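Local coordinates for protein putative modulator of DNA gyrase (Bacteroides thetaiotaomicron, PDB 1VPB) that probably acts as a metallopeptidase of the PmbA/TldD (U62) family and may modulate DNA gyrase, at residues E157-V162 and A194-R199; T295-L300 and T316-I321; G305-D310 and G348-V353. One frame throughout, in Å; residues are numbered along the deposited sequence.

Contact 1 (E157-V162 and A194-R199); sequences ERIISV and ADITIR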
ATOM      1  N   GLU A 157      15.160 -29.118 -11.539  0.50 41.90           N
ATOM      2  CA  GLU A 157      15.483 -29.555 -10.172  0.50 44.31           C
ATOM      3  C   GLU A 157      15.605 -28.394  -9.192  0.50 41.13           C
ATOM      4  O   GLU A 157      15.149 -28.481  -8.022  0.50 40.16           O
ATOM      5  CB  GLU A 157      16.818 -30.346 -10.197  0.50 43.56           C
ATOM      6  CG  GLU A 157      17.256 -30.990  -8.877  0.50 51.32           C
ATOM      7  CD  GLU A 157      18.002 -30.048  -7.934  0.50 57.24           C
ATOM      8  OE1 GLU A 157      18.770 -29.166  -8.421  0.50 56.88           O
ATOM      9  OE2 GLU A 157      17.830 -30.206  -6.684  0.50 58.13           O
ATOM     10  N   ARG A 158      16.251 -27.294  -9.687  1.00 44.28           N
ATOM     11  CA  ARG A 158      16.494 -26.166  -8.818  1.00 44.93           C
ATOM     12  C   ARG A 158      15.218 -25.497  -8.345  1.00 41.31           C
ATOM     13  O   ARG A 158      15.253 -24.730  -7.382  1.00 42.18           O
ATOM     14  CB  ARG A 158      17.457 -25.190  -9.476  1.00 42.17           C
ATOM     15  CG  ARG A 158      18.840 -25.804  -9.551  1.00 47.67           C
ATOM     16  CD  ARG A 158      19.762 -25.126 -10.506  1.00 49.12           C
ATOM     17  NE  ARG A 158      19.283 -25.197 -11.883  1.00 56.09           N
ATOM     18  CZ  ARG A 158      20.051 -24.990 -12.946  1.00 60.19           C
ATOM     19  NH1 ARG A 158      21.356 -24.710 -12.812  1.00 59.36           N
ATOM     20  NH2 ARG A 158      19.506 -25.064 -14.157  1.00 58.82           N
ATOM     21  N   ILE A 159      14.077 -25.805  -8.964  1.00 43.70           N
ATOM     22  CA  ILE A 159      12.863 -25.048  -8.653  1.00 38.73           C
ATOM     23  C   ILE A 159      12.384 -25.273  -7.220  1.00 37.61           C
ATOM     24  O   ILE A 159      12.234 -26.405  -6.792  1.00 37.88           O
ATOM     25  CB  ILE A 159      11.693 -25.403  -9.608  1.00 41.74           C
ATOM     26  CG1 ILE A 159      11.984 -24.998 -11.064  1.00 42.62           C
ATOM     27  CG2 ILE A 159      10.393 -24.781  -9.096  1.00 35.07           C
ATOM     28  CD1 ILE A 159      10.877 -25.471 -12.056  1.00 41.41           C
ATOM     29  N   ILE A 160      12.081 -24.196  -6.500  1.00 38.04           N
ATOM     30  CA  ILE A 160      11.552 -24.286  -5.145  1.00 38.52           C
ATOM     31  C   ILE A 160      10.018 -24.135  -5.126  1.00 38.29           C
ATOM     32  O   ILE A 160       9.332 -24.917  -4.473  1.00 38.75           O
ATOM     33  CB  ILE A 160      12.222 -23.208  -4.275  1.00 40.30           C
ATOM     34  CG1 ILE A 160      13.681 -23.613  -4.035  1.00 43.40           C
ATOM     35  CG2 ILE A 160      11.480 -23.027  -2.944  1.00 47.07           C
ATOM     36  CD1 ILE A 160      14.478 -22.562  -3.342  1.00 50.94           C
ATOM     37  N   SER A 161       9.502 -23.153  -5.854  1.00 37.97           N
ATOM     38  CA  SER A 161       8.069 -22.880  -5.859  1.00 39.97           C
ATOM     39  C   SER A 161       7.658 -22.259  -7.187  1.00 38.41           C
ATOM     40  O   SER A 161       8.397 -21.428  -7.726  1.00 39.14           O
ATOM     41  CB  SER A 161       7.726 -21.901  -4.736  1.00 43.28           C
ATOM     42  OG  SER A 161       6.328 -21.683  -4.666  1.00 51.60           O
ATOM     43  N   VAL A 162       6.484 -22.672  -7.683  1.00 37.02           N
ATOM     44  CA  VAL A 162       5.872 -22.090  -8.883  1.00 35.77           C
ATOM     45  C   VAL A 162       4.490 -21.560  -8.504  1.00 34.23           C
ATOM     46  O   VAL A 162       3.615 -22.327  -8.156  1.00 38.03           O
ATOM     47  CB  VAL A 162       5.678 -23.121 -10.000  1.00 35.28           C
ATOM     48  CG1 VAL A 162       4.964 -22.488 -11.225  1.00 39.13           C
ATOM     49  CG2 VAL A 162       7.045 -23.758 -10.399  1.00 34.00           C
ATOM     50  N   ALA A 194       2.876 -15.738 -13.801  1.00 33.57           N
ATOM     51  CA  ALA A 194       3.654 -16.766 -13.100  1.00 34.74           C
ATOM     52  C   ALA A 194       4.735 -16.120 -12.259  1.00 32.93           C
ATOM     53  O   ALA A 194       5.281 -15.100 -12.635  1.00 35.61           O
ATOM     54  CB  ALA A 194       4.329 -17.736 -14.066  1.00 34.96           C
ATOM     55  N   ASP A 195       5.070 -16.765 -11.151  1.00 37.78           N
ATOM     56  CA  ASP A 195       6.226 -16.358 -10.353  1.00 39.23           C
ATOM     57  C   ASP A 195       6.924 -17.629  -9.873  1.00 39.53           C
ATOM     58  O   ASP A 195       6.283 -18.579  -9.388  1.00 39.14           O
ATOM     59  CB  ASP A 195       5.819 -15.418  -9.215  1.00 41.85           C
ATOM     60  CG  ASP A 195       4.906 -16.064  -8.241  1.00 49.34           C
ATOM     61  OD1 ASP A 195       5.425 -16.871  -7.433  1.00 70.57           O
ATOM     62  OD2 ASP A 195       3.673 -15.851  -8.191  1.00 74.92           O
ATOM     63  N   ILE A 196       8.235 -17.674 -10.047  1.00 38.04           N
ATOM     64  CA  ILE A 196       8.981 -18.880  -9.805  1.00 38.37           C
ATOM     65  C   ILE A 196      10.194 -18.547  -8.972  1.00 38.57           C
ATOM     66  O   ILE A 196      10.850 -17.568  -9.242  1.00 37.84           O
ATOM     67  CB  ILE A 196       9.459 -19.486 -11.140  1.00 36.71           C
ATOM     68  CG1 ILE A 196       8.247 -19.787 -12.016  1.00 37.77           C
ATOM     69  CG2 ILE A 196      10.323 -20.730 -10.883  1.00 37.81           C
ATOM     70  CD1 ILE A 196       8.549 -20.409 -13.352  1.00 42.94           C
ATOM     71  N   THR A 197      10.453 -19.377  -7.975  1.00 39.36           N
ATOM     72  CA  THR A 197      11.604 -19.241  -7.104  1.00 40.84           C
ATOM     73  C   THR A 197      12.466 -20.486  -7.225  1.00 40.94           C
ATOM     74  O   THR A 197      11.951 -21.608  -7.297  1.00 38.95           O
ATOM     75  CB  THR A 197      11.123 -19.040  -5.676  1.00 43.91           C
ATOM     76  OG1 THR A 197      10.522 -17.734  -5.571  1.00 44.72           O
ATOM     77  CG2 THR A 197      12.286 -19.030  -4.696  1.00 42.34           C
ATOM     78  N   ILE A 198      13.782 -20.290  -7.247  1.00 40.40           N
ATOM     79  CA  ILE A 198      14.699 -21.403  -7.396  1.00 42.44           C
ATOM     80  C   ILE A 198      15.825 -21.366  -6.380  1.00 43.34           C
ATOM     81  O   ILE A 198      16.048 -20.352  -5.716  1.00 41.74           O
ATOM     82  CB  ILE A 198      15.286 -21.470  -8.838  1.00 42.64           C
ATOM     83  CG1 ILE A 198      16.297 -20.341  -9.087  1.00 39.72           C
ATOM     84  CG2 ILE A 198      14.147 -21.432  -9.877  1.00 43.44           C
ATOM     85  CD1 ILE A 198      17.007 -20.470 -10.413  1.00 43.54           C
ATOM     86  N   ARG A 199      16.510 -22.498  -6.269  0.50 42.98           N
ATOM     87  CA  ARG A 199      17.689 -22.650  -5.419  0.50 43.79           C
ATOM     88  C   ARG A 199      18.888 -22.042  -6.131  0.50 44.28           C
ATOM     89  O   ARG A 199      19.279 -22.510  -7.201  0.50 43.38           O
ATOM     90  CB  ARG A 199      17.960 -24.137  -5.144  0.50 43.13           C
ATOM     91  CG  ARG A 199      19.103 -24.427  -4.162  0.50 43.55           C
ATOM     92  CD  ARG A 199      19.522 -25.900  -4.106  0.50 40.98           C
ATOM     93  NE  ARG A 199      20.261 -26.312  -5.307  0.50 38.47           N
ATOM     94  CZ  ARG A 199      19.847 -27.185  -6.233  0.50 34.02           C
ATOM     95  NH1 ARG A 199      18.670 -27.802  -6.144  0.50 35.21           N
ATOM     96  NH2 ARG A 199      20.634 -27.448  -7.272  0.50 33.64           N
TER
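I160 leans across onto the strand of T197, and its side chain is worth tracing outward. CB comes 3.4 Å from T197 O, with T197 CG2 also close by. CG1, anti to the carbonyl carbon (chi1 -71°), carries the chain along the partner backbone toward R199 N. CD1 finishes on the peptide between I198 and R199, 3.5 Å from I198 C, so the branch CB-CG1-CD1 runs mostly along main chain. The same T197 O is gripped twice: I160 N donates at 2.7 Å and S161 N at 3.2 Å, both from positions tilted off the carbonyl plane. The return bond, T197 N to S161 O at 2.9 Å, is in that carbonyl's plane. Two residues further toward the open end, R199 N donates to R158 O.

The two faces differ in character. I196 and I198 rest on helix 225-234, and V162, which meets I196 through CG1 to CG1 at 4.3 Å, packs on helix 138-150. S161 and T197 point to the other face, where the S161 hydroxyl is held by R52 and D53. At the open end E157 and R199 form a salt bridge in the conformers given; both side chains have an alternate conformer, so its permanence is doubtful. There the R199 guanidinium brings its edge to the E157 carboxylate, with the planes 35° apart, while R158 CG lies over one of its faces.

With I160 and S161 both opposite T197, and I160 at near-helical backbone angles, this is a classic beta bulge, placed near the open end of the long antiparallel hairpin of strands 159-177 and 181-198 in the six-stranded antiparallel sheet, between strands 36-52 and 207-214.

Contact 2 (T295-L300 and T316-I321); sequences TDEPHL and TERRSI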
ATOM      1  N   THR A 295       4.530  10.670 -27.723  1.00 31.23           N
ATOM      2  CA  THR A 295       3.225  11.315 -27.819  1.00 33.02           C
ATOM      3  C   THR A 295       2.283  10.700 -26.800  1.00 32.63           C
ATOM      4  O   THR A 295       2.429   9.534 -26.388  1.00 34.21           O
ATOM      5  CB  THR A 295       2.610  11.202 -29.222  1.00 36.38           C
ATOM      6  OG1 THR A 295       2.572   9.832 -29.575  1.00 37.39           O
ATOM      7  CG2 THR A 295       3.485  11.833 -30.269  1.00 38.55           C
ATOM      8  N   ASP A 296       1.263  11.475 -26.467  1.00 32.93           N
ATOM      9  CA  ASP A 296       0.124  10.987 -25.689  1.00 32.82           C
ATOM     10  C   ASP A 296      -1.005  10.727 -26.690  1.00 31.01           C
ATOM     11  O   ASP A 296      -1.344  11.619 -27.464  1.00 33.07           O
ATOM     12  CB  ASP A 296      -0.303  12.074 -24.671  1.00 30.80           C
ATOM     13  CG  ASP A 296      -1.338  11.629 -23.683  1.00 35.04           C
ATOM     14  OD1 ASP A 296      -1.584  10.403 -23.477  1.00 34.65           O
ATOM     15  OD2 ASP A 296      -1.959  12.515 -23.073  1.00 34.53           O
ATOM     16  N   GLU A 297      -1.477   9.489 -26.729  1.00 32.83           N
ATOM     17  CA  GLU A 297      -2.423   9.001 -27.724  1.00 34.14           C
ATOM     18  C   GLU A 297      -3.667   8.485 -27.045  1.00 33.24           C
ATOM     19  O   GLU A 297      -3.829   7.276 -26.924  1.00 32.93           O
ATOM     20  CB  GLU A 297      -1.776   7.831 -28.442  1.00 35.88           C
ATOM     21  CG  GLU A 297      -0.529   8.271 -29.174  1.00 37.00           C
ATOM     22  CD  GLU A 297      -0.824   8.952 -30.448  1.00 50.47           C
ATOM     23  OE1 GLU A 297      -2.058   9.037 -30.827  1.00 44.39           O
ATOM     24  OE2 GLU A 297       0.206   9.340 -31.085  1.00 52.93           O
ATOM     25  N   PRO A 298      -4.490   9.382 -26.504  1.00 33.37           N
ATOM     26  CA  PRO A 298      -5.615   8.935 -25.655  1.00 34.32           C
ATOM     27  C   PRO A 298      -6.774   8.245 -26.385  1.00 33.74           C
ATOM     28  O   PRO A 298      -7.707   7.720 -25.724  1.00 33.80           O
ATOM     29  CB  PRO A 298      -6.129  10.245 -25.010  1.00 33.10           C
ATOM     30  CG  PRO A 298      -5.571  11.341 -25.873  1.00 42.04           C
ATOM     31  CD  PRO A 298      -4.359  10.855 -26.555  1.00 34.57           C
ATOM     32  N   HIS A 299      -6.743   8.293 -27.730  1.00 34.10           N
ATOM     33  CA  HIS A 299      -7.918   7.885 -28.496  1.00 35.05           C
ATOM     34  C   HIS A 299      -7.738   6.562 -29.252  1.00 34.50           C
ATOM     35  O   HIS A 299      -8.544   6.224 -30.112  1.00 34.94           O
ATOM     36  CB  HIS A 299      -8.350   9.001 -29.420  1.00 34.93           C
ATOM     37  CG  HIS A 299      -8.634  10.288 -28.726  1.00 35.86           C
ATOM     38  ND1 HIS A 299      -8.572  11.520 -29.351  1.00 37.52           N
ATOM     39  CD2 HIS A 299      -8.965  10.538 -27.420  1.00 36.76           C
ATOM     40  CE1 HIS A 299      -8.882  12.472 -28.471  1.00 36.57           C
ATOM     41  NE2 HIS A 299      -9.097  11.899 -27.283  1.00 33.98           N
ATOM     42  N   LEU A 300      -6.688   5.833 -28.955  1.00 34.87           N
ATOM     43  CA  LEU A 300      -6.472   4.489 -29.564  1.00 34.62           C
ATOM     44  C   LEU A 300      -7.563   3.511 -29.174  1.00 37.78           C
ATOM     45  O   LEU A 300      -7.871   3.309 -28.011  1.00 34.94           O
ATOM     46  CB  LEU A 300      -5.098   3.921 -29.183  1.00 34.06           C
ATOM     47  CG  LEU A 300      -3.902   4.804 -29.503  1.00 36.38           C
ATOM     48  CD1 LEU A 300      -2.661   4.116 -29.073  1.00 36.17           C
ATOM     49  CD2 LEU A 300      -3.870   5.130 -30.977  1.00 40.45           C
ATOM     50  N   THR A 316      -9.692  14.895 -23.632  1.00 32.70           N
ATOM     51  CA  THR A 316      -8.335  14.484 -24.001  1.00 31.99           C
ATOM     52  C   THR A 316      -8.046  14.840 -25.448  1.00 32.23           C
ATOM     53  O   THR A 316      -8.954  14.900 -26.268  1.00 32.82           O
ATOM     54  CB  THR A 316      -8.122  13.007 -23.768  1.00 32.86           C
ATOM     55  OG1 THR A 316      -9.170  12.272 -24.415  1.00 33.69           O
ATOM     56  CG2 THR A 316      -8.261  12.661 -22.224  1.00 35.13           C
ATOM     57  N   GLU A 317      -6.787  15.044 -25.748  1.00 34.31           N
ATOM     58  CA  GLU A 317      -6.322  15.380 -27.081  1.00 34.96           C
ATOM     59  C   GLU A 317      -5.001  14.665 -27.252  1.00 36.98           C
ATOM     60  O   GLU A 317      -4.197  14.545 -26.324  1.00 35.83           O
ATOM     61  CB  GLU A 317      -5.988  16.885 -27.160  1.00 37.90           C
ATOM     62  CG  GLU A 317      -7.160  17.784 -26.898  1.00 45.73           C
ATOM     63  CD  GLU A 317      -6.739  19.249 -26.957  1.00 47.53           C
ATOM     64  OE1 GLU A 317      -5.719  19.601 -27.598  1.00 48.01           O
ATOM     65  OE2 GLU A 317      -7.406  20.041 -26.313  1.00 48.95           O
ATOM     66  N   ARG A 318      -4.717  14.274 -28.500  1.00 34.26           N
ATOM     67  CA  ARG A 318      -3.346  13.923 -28.857  1.00 32.24           C
ATOM     68  C   ARG A 318      -2.400  15.051 -28.620  1.00 32.89           C
ATOM     69  O   ARG A 318      -2.698  16.195 -28.985  1.00 33.16           O
ATOM     70  CB  ARG A 318      -3.292  13.535 -30.331  1.00 34.82           C
ATOM     71  CG  ARG A 318      -4.000  12.281 -30.641  1.00 37.57           C
ATOM     72  CD  ARG A 318      -3.652  11.640 -32.071  1.00 47.90           C
ATOM     73  NE  ARG A 318      -2.233  11.869 -32.370  1.00 47.42           N
ATOM     74  CZ  ARG A 318      -1.378  11.032 -32.919  1.00 63.62           C
ATOM     75  NH1 ARG A 318      -1.734   9.802 -33.291  1.00 81.38           N
ATOM     76  NH2 ARG A 318      -0.118  11.429 -33.071  1.00 49.10           N
ATOM     77  N   ARG A 319      -1.250  14.765 -28.002  1.00 34.37           N
ATOM     78  CA  ARG A 319      -0.231  15.774 -27.789  1.00 32.70           C
ATOM     79  C   ARG A 319       1.168  15.196 -28.007  1.00 35.09           C
ATOM     80  O   ARG A 319       1.447  14.055 -27.677  1.00 34.42           O
ATOM     81  CB  ARG A 319      -0.248  16.285 -26.345  1.00 34.53           C
ATOM     82  CG  ARG A 319      -1.349  17.315 -26.057  1.00 34.46           C
ATOM     83  CD  ARG A 319      -1.239  17.981 -24.694  1.00 35.94           C
ATOM     84  NE  ARG A 319      -2.262  18.998 -24.508  1.00 34.25           N
ATOM     85  CZ  ARG A 319      -3.511  18.767 -24.092  1.00 38.50           C
ATOM     86  NH1 ARG A 319      -3.915  17.541 -23.800  1.00 35.77           N
ATOM     87  NH2 ARG A 319      -4.356  19.774 -23.970  1.00 39.83           N
ATOM     88  N   SER A 320       2.027  16.056 -28.519  1.00 35.16           N
ATOM     89  CA  SER A 320       3.446  15.847 -28.544  1.00 32.92           C
ATOM     90  C   SER A 320       3.972  16.127 -27.126  1.00 32.07           C
ATOM     91  O   SER A 320       3.827  17.225 -26.616  1.00 34.42           O
ATOM     92  CB  SER A 320       4.102  16.840 -29.492  1.00 35.39           C
ATOM     93  OG  SER A 320       5.493  16.684 -29.419  1.00 35.93           O
ATOM     94  N   ILE A 321       4.603  15.129 -26.531  0.50 32.68           N
ATOM     95  CA  ILE A 321       5.317  15.334 -25.264  0.50 32.34           C
ATOM     96  C   ILE A 321       6.756  15.700 -25.558  0.50 34.50           C
ATOM     97  O   ILE A 321       7.204  16.795 -25.155  0.50 32.90           O
ATOM     98  CB  ILE A 321       5.222  14.111 -24.362  0.50 33.05           C
ATOM     99  CG1 ILE A 321       3.755  13.902 -23.975  0.50 32.97           C
ATOM    100  CG2 ILE A 321       6.105  14.313 -23.105  0.50 30.60           C
ATOM    101  CD1 ILE A 321       3.464  12.603 -23.335  0.50 31.60           C
TER
HETATM  102  O   HOH W   1      -2.546  14.891 -24.286  1.00 18.49           O
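E297 and R318 meet through two bends: the glutamate chain turns at chi2 (-79°), and the arginine chain turns at chi3 (36°), bringing the guanidinium across the carboxylate. The carboxylate stands nearly upright on a face of the guanidinium, the planes 84° apart, instead of lying edge to edge with it. E297 OE1 comes within 2.6 Å of R318 NH1, a salt bridge that rests on charge attraction across that face. The second oxygen, E297 OE2, sits 2.9 Å from R318 NH2. It is also tied down from two residues earlier in its own segment, since T295 OG1 donates to E297 OE2 at 2.8 Å on the anti side, somewhat out of the carboxylate plane, which probably limits the rotation of the group.

The backbones beside these side chains form a short antiparallel ladder joining strands 294-296 and 319-323 of a five-stranded mixed sheet. D296 and R319 form its hydrogen-bonded pair, with D296 N reaching R319 O at 2.9 Å and R319 N returning to D296 O. Past D296 the chain leaves the sheet in a type I turn from E297 to L300.

That turn brings P298 and H299 against T316 and E317. P298 CB packs on T316 CB at 3.6 Å, and P298 CG reaches the E317 carbonyl oxygen. H299 NE2 donates to T316 OG1 at 2.9 Å, the hydroxyl lying close to the ring plane, and T316 OG1 in turn hydrogen-bonds R307 O. On the face of the ladder shared by D296 and R319, one water ties three groups: it donates to D296 OD2 and to E317 O, and accepts from R319 NH1 at 3.0 Å. The other carboxylate oxygen, D296 OD1, takes the backbone N-H groups of S350 and I351.

Contact 3 (G305-D310 and G348-V353); sequences GARYFD and GSSILV. With EDO (1,2-ethanediol), chain B.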
ATOM      1  N   GLY A 305      -5.655   2.312 -21.299  1.00 33.86           N
ATOM      2  CA  GLY A 305      -5.336   3.718 -21.088  1.00 32.22           C
ATOM      3  C   GLY A 305      -6.198   4.706 -21.836  1.00 33.33           C
ATOM      4  O   GLY A 305      -6.241   5.911 -21.539  1.00 32.77           O
ATOM      5  N   ALA A 306      -6.881   4.234 -22.882  1.00 34.05           N
ATOM      6  CA  ALA A 306      -7.612   5.153 -23.735  1.00 33.39           C
ATOM      7  C   ALA A 306      -8.803   5.786 -22.999  1.00 31.58           C
ATOM      8  O   ALA A 306      -9.462   5.137 -22.181  1.00 32.75           O
ATOM      9  CB  ALA A 306      -8.089   4.431 -24.985  1.00 34.75           C
ATOM     10  N   ARG A 307      -9.047   7.040 -23.290  1.00 33.30           N
ATOM     11  CA  ARG A 307     -10.161   7.787 -22.683  1.00 33.03           C
ATOM     12  C   ARG A 307     -10.412   9.102 -23.382  1.00 29.68           C
ATOM     13  O   ARG A 307      -9.492   9.719 -23.923  1.00 33.96           O
ATOM     14  CB  ARG A 307      -9.882   8.025 -21.186  1.00 32.07           C
ATOM     15  CG  ARG A 307      -8.661   8.811 -20.920  1.00 34.20           C
ATOM     16  CD  ARG A 307      -8.436   9.092 -19.434  1.00 33.02           C
ATOM     17  NE  ARG A 307      -7.180   9.834 -19.246  1.00 34.42           N
ATOM     18  CZ  ARG A 307      -6.827  10.437 -18.118  1.00 37.64           C
ATOM     19  NH1 ARG A 307      -7.599  10.398 -17.028  1.00 35.90           N
ATOM     20  NH2 ARG A 307      -5.672  11.038 -18.065  1.00 37.43           N
ATOM     21  N   TYR A 308     -11.695   9.495 -23.423  1.00 31.80           N
ATOM     22  CA  TYR A 308     -12.047  10.772 -24.032  1.00 30.63           C
ATOM     23  C   TYR A 308     -12.060  11.987 -23.085  1.00 32.77           C
ATOM     24  O   TYR A 308     -12.139  13.096 -23.536  1.00 33.21           O
ATOM     25  CB  TYR A 308     -13.409  10.658 -24.707  1.00 30.90           C
ATOM     26  CG  TYR A 308     -13.354   9.869 -26.024  1.00 29.05           C
ATOM     27  CD1 TYR A 308     -12.372  10.150 -26.947  1.00 33.87           C
ATOM     28  CD2 TYR A 308     -14.253   8.831 -26.283  1.00 31.67           C
ATOM     29  CE1 TYR A 308     -12.309   9.436 -28.143  1.00 31.71           C
ATOM     30  CE2 TYR A 308     -14.198   8.099 -27.499  1.00 33.68           C
ATOM     31  CZ  TYR A 308     -13.207   8.439 -28.423  1.00 32.77           C
ATOM     32  OH  TYR A 308     -13.120   7.730 -29.635  1.00 32.74           O
ATOM     33  N   PHE A 309     -11.985  11.715 -21.786  1.00 33.67           N
ATOM     34  CA  PHE A 309     -11.932  12.809 -20.817  1.00 32.14           C
ATOM     35  C   PHE A 309     -11.192  12.359 -19.566  1.00 32.69           C
ATOM     36  O   PHE A 309     -11.144  11.176 -19.262  1.00 33.87           O
ATOM     37  CB  PHE A 309     -13.336  13.335 -20.462  1.00 34.13           C
ATOM     38  CG  PHE A 309     -14.322  12.282 -20.136  1.00 31.36           C
ATOM     39  CD1 PHE A 309     -15.113  11.692 -21.146  1.00 31.49           C
ATOM     40  CD2 PHE A 309     -14.527  11.891 -18.819  1.00 37.92           C
ATOM     41  CE1 PHE A 309     -16.034  10.748 -20.842  1.00 35.72           C
ATOM     42  CE2 PHE A 309     -15.475  10.941 -18.522  1.00 33.86           C
ATOM     43  CZ  PHE A 309     -16.195  10.342 -19.566  1.00 35.65           C
ATOM     44  N   ASP A 310     -10.666  13.333 -18.824  1.00 33.70           N
ATOM     45  CA  ASP A 310     -10.099  13.015 -17.522  1.00 34.16           C
ATOM     46  C   ASP A 310     -11.131  13.167 -16.438  1.00 38.40           C
ATOM     47  O   ASP A 310     -12.328  13.404 -16.700  1.00 36.15           O
ATOM     48  CB  ASP A 310      -8.848  13.838 -17.267  1.00 32.88           C
ATOM     49  CG  ASP A 310      -9.112  15.312 -16.954  1.00 34.96           C
ATOM     50  OD1 ASP A 310     -10.292  15.797 -16.923  1.00 34.80           O
ATOM     51  OD2 ASP A 310      -8.116  16.044 -16.671  1.00 37.75           O
ATOM     52  N   GLY A 348      -3.325  14.511 -16.742  1.00 34.70           N
ATOM     53  CA  GLY A 348      -2.262  13.505 -16.889  1.00 34.92           C
ATOM     54  C   GLY A 348      -2.345  12.823 -18.253  1.00 36.33           C
ATOM     55  O   GLY A 348      -3.353  12.971 -18.988  1.00 33.45           O
ATOM     56  N   SER A 349      -1.284  12.116 -18.583  1.00 35.84           N
ATOM     57  CA  SER A 349      -1.256  11.328 -19.827  1.00 34.99           C
ATOM     58  C   SER A 349      -2.199  10.154 -19.784  1.00 34.07           C
ATOM     59  O   SER A 349      -2.686   9.777 -18.719  1.00 34.84           O
ATOM     60  CB  SER A 349       0.168  10.823 -20.090  1.00 35.65           C
ATOM     61  OG  SER A 349       0.637  10.009 -19.037  1.00 34.31           O
ATOM     62  N   SER A 350      -2.476   9.571 -20.970  1.00 33.73           N
ATOM     63  CA  SER A 350      -3.425   8.486 -21.096  1.00 33.15           C
ATOM     64  C   SER A 350      -2.744   7.247 -21.676  1.00 33.44           C
ATOM     65  O   SER A 350      -2.746   6.196 -21.058  1.00 32.77           O
ATOM     66  CB  SER A 350      -4.576   8.894 -21.963  1.00 34.48           C
ATOM     67  OG  SER A 350      -5.342   9.981 -21.392  1.00 34.94           O
ATOM     68  N   ILE A 351      -2.109   7.414 -22.857  1.00 33.77           N
ATOM     69  CA  ILE A 351      -1.302   6.347 -23.442  1.00 32.38           C
ATOM     70  C   ILE A 351      -0.051   6.964 -23.987  1.00 31.96           C
ATOM     71  O   ILE A 351      -0.125   7.804 -24.859  1.00 31.90           O
ATOM     72  CB  ILE A 351      -2.033   5.587 -24.596  1.00 31.93           C
ATOM     73  CG1 ILE A 351      -3.334   4.975 -24.125  1.00 33.30           C
ATOM     74  CG2 ILE A 351      -1.108   4.479 -25.142  1.00 34.69           C
ATOM     75  CD1 ILE A 351      -4.170   4.316 -25.231  1.00 34.03           C
ATOM     76  N   LEU A 352       1.088   6.600 -23.395  1.00 33.96           N
ATOM     77  CA  LEU A 352       2.365   7.117 -23.872  1.00 34.30           C
ATOM     78  C   LEU A 352       2.934   6.221 -24.932  1.00 31.97           C
ATOM     79  O   LEU A 352       3.101   5.005 -24.733  1.00 33.63           O
ATOM     80  CB  LEU A 352       3.353   7.269 -22.756  1.00 35.05           C
ATOM     81  CG  LEU A 352       2.926   8.326 -21.716  1.00 35.46           C
ATOM     82  CD1 LEU A 352       3.875   8.298 -20.566  1.00 43.10           C
ATOM     83  CD2 LEU A 352       2.870   9.722 -22.248  1.00 37.85           C
ATOM     84  N   VAL A 353       3.244   6.829 -26.064  1.00 31.77           N
ATOM     85  CA  VAL A 353       3.758   6.070 -27.216  1.00 31.92           C
ATOM     86  C   VAL A 353       5.099   6.663 -27.648  1.00 31.64           C
ATOM     87  O   VAL A 353       5.180   7.821 -28.101  1.00 34.32           O
ATOM     88  CB  VAL A 353       2.786   6.115 -28.391  1.00 35.18           C
ATOM     89  CG1 VAL A 353       3.362   5.332 -29.598  1.00 37.03           C
ATOM     90  CG2 VAL A 353       1.372   5.579 -27.969  1.00 38.52           C
TER
HETATM   91  C1  EDO B 440      -9.051   1.139 -20.539  1.00 34.22           C
HETATM   92  O1  EDO B 440      -7.866   0.707 -19.903  1.00 27.25           O
HETATM   93  C2  EDO B 440      -9.534   2.413 -19.898  1.00 33.53           C
HETATM   94  O2  EDO B 440      -8.656   3.513 -20.138  1.00 25.65           O
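R307 NE donates to S350 OG at 2.8 Å in an almost perfectly straight bond, 178° at the hydrogen, with the hydroxyl lying in the guanidinium plane. The arginine starts with CG lodged between its backbone N and carbonyl carbon (chi1 61°) and then runs extended to NE, which carries the head group across to the other segment. At the same edge, NH2 sits near two main-chain oxygens, with G348 O 3.2 Å from R307 NH2. S349 O approaches the same nitrogen obliquely. A leucine in place of R307 would probably deprive S350 OG of its straight N-H partner and open a gap beside the carbonyls of G348 and S349, setting the serine hydroxyl free to turn.

Further back along the loop, side chains pack against main chain. S350 CB lies 3.4 Å from G305 O, while I351 spreads its CG1 and CD1 over the peptide joining G305 to A306. I351 CD1 also meets A306 CB at 3.9 Å. G305 fits here because it lacks a side chain: a CB would run into S350 O and I351 CG1, and its positive phi (104°) suits glycine too. A molecule of 1,2-ethanediol, probably from the crystallisation liquor, bridges the loop, taking a bond from G305 N to its O1 and giving one from O2 to A306 O at 2.7 Å.

The loop 305-310 lies between strands 294-296 and 319-323 in sequence, and Y308 within it packs on Y119. The segment 348-353 passes into strand 352-354, whose neighbours in the sheet are 294-296 on one side and 436-437 on the other, with I351 resting on R437.

Overall arrangement
Following the chain from the N terminus, contact 1 comes first: it pairs the first residues of strand 159-177 with the last of strand 181-198, at the hairpin's open end in the central domain family, and is complete before the others begin. Its centre lies about 41 Å from that of contact 2 and about 37 Å from that of contact 3, with no touch. In the C-terminal domain family the two remaining contacts cross: 295-300, 305-310, 316-321 and 348-353 alternate. Contact 2 closes the loop between strands 294-296 and 319-323, and contact 3 ties that loop's middle to the approach to strand 352-354. Their centres are about 7 Å apart in one mixed sheet, and they touch where I321 packs on L352.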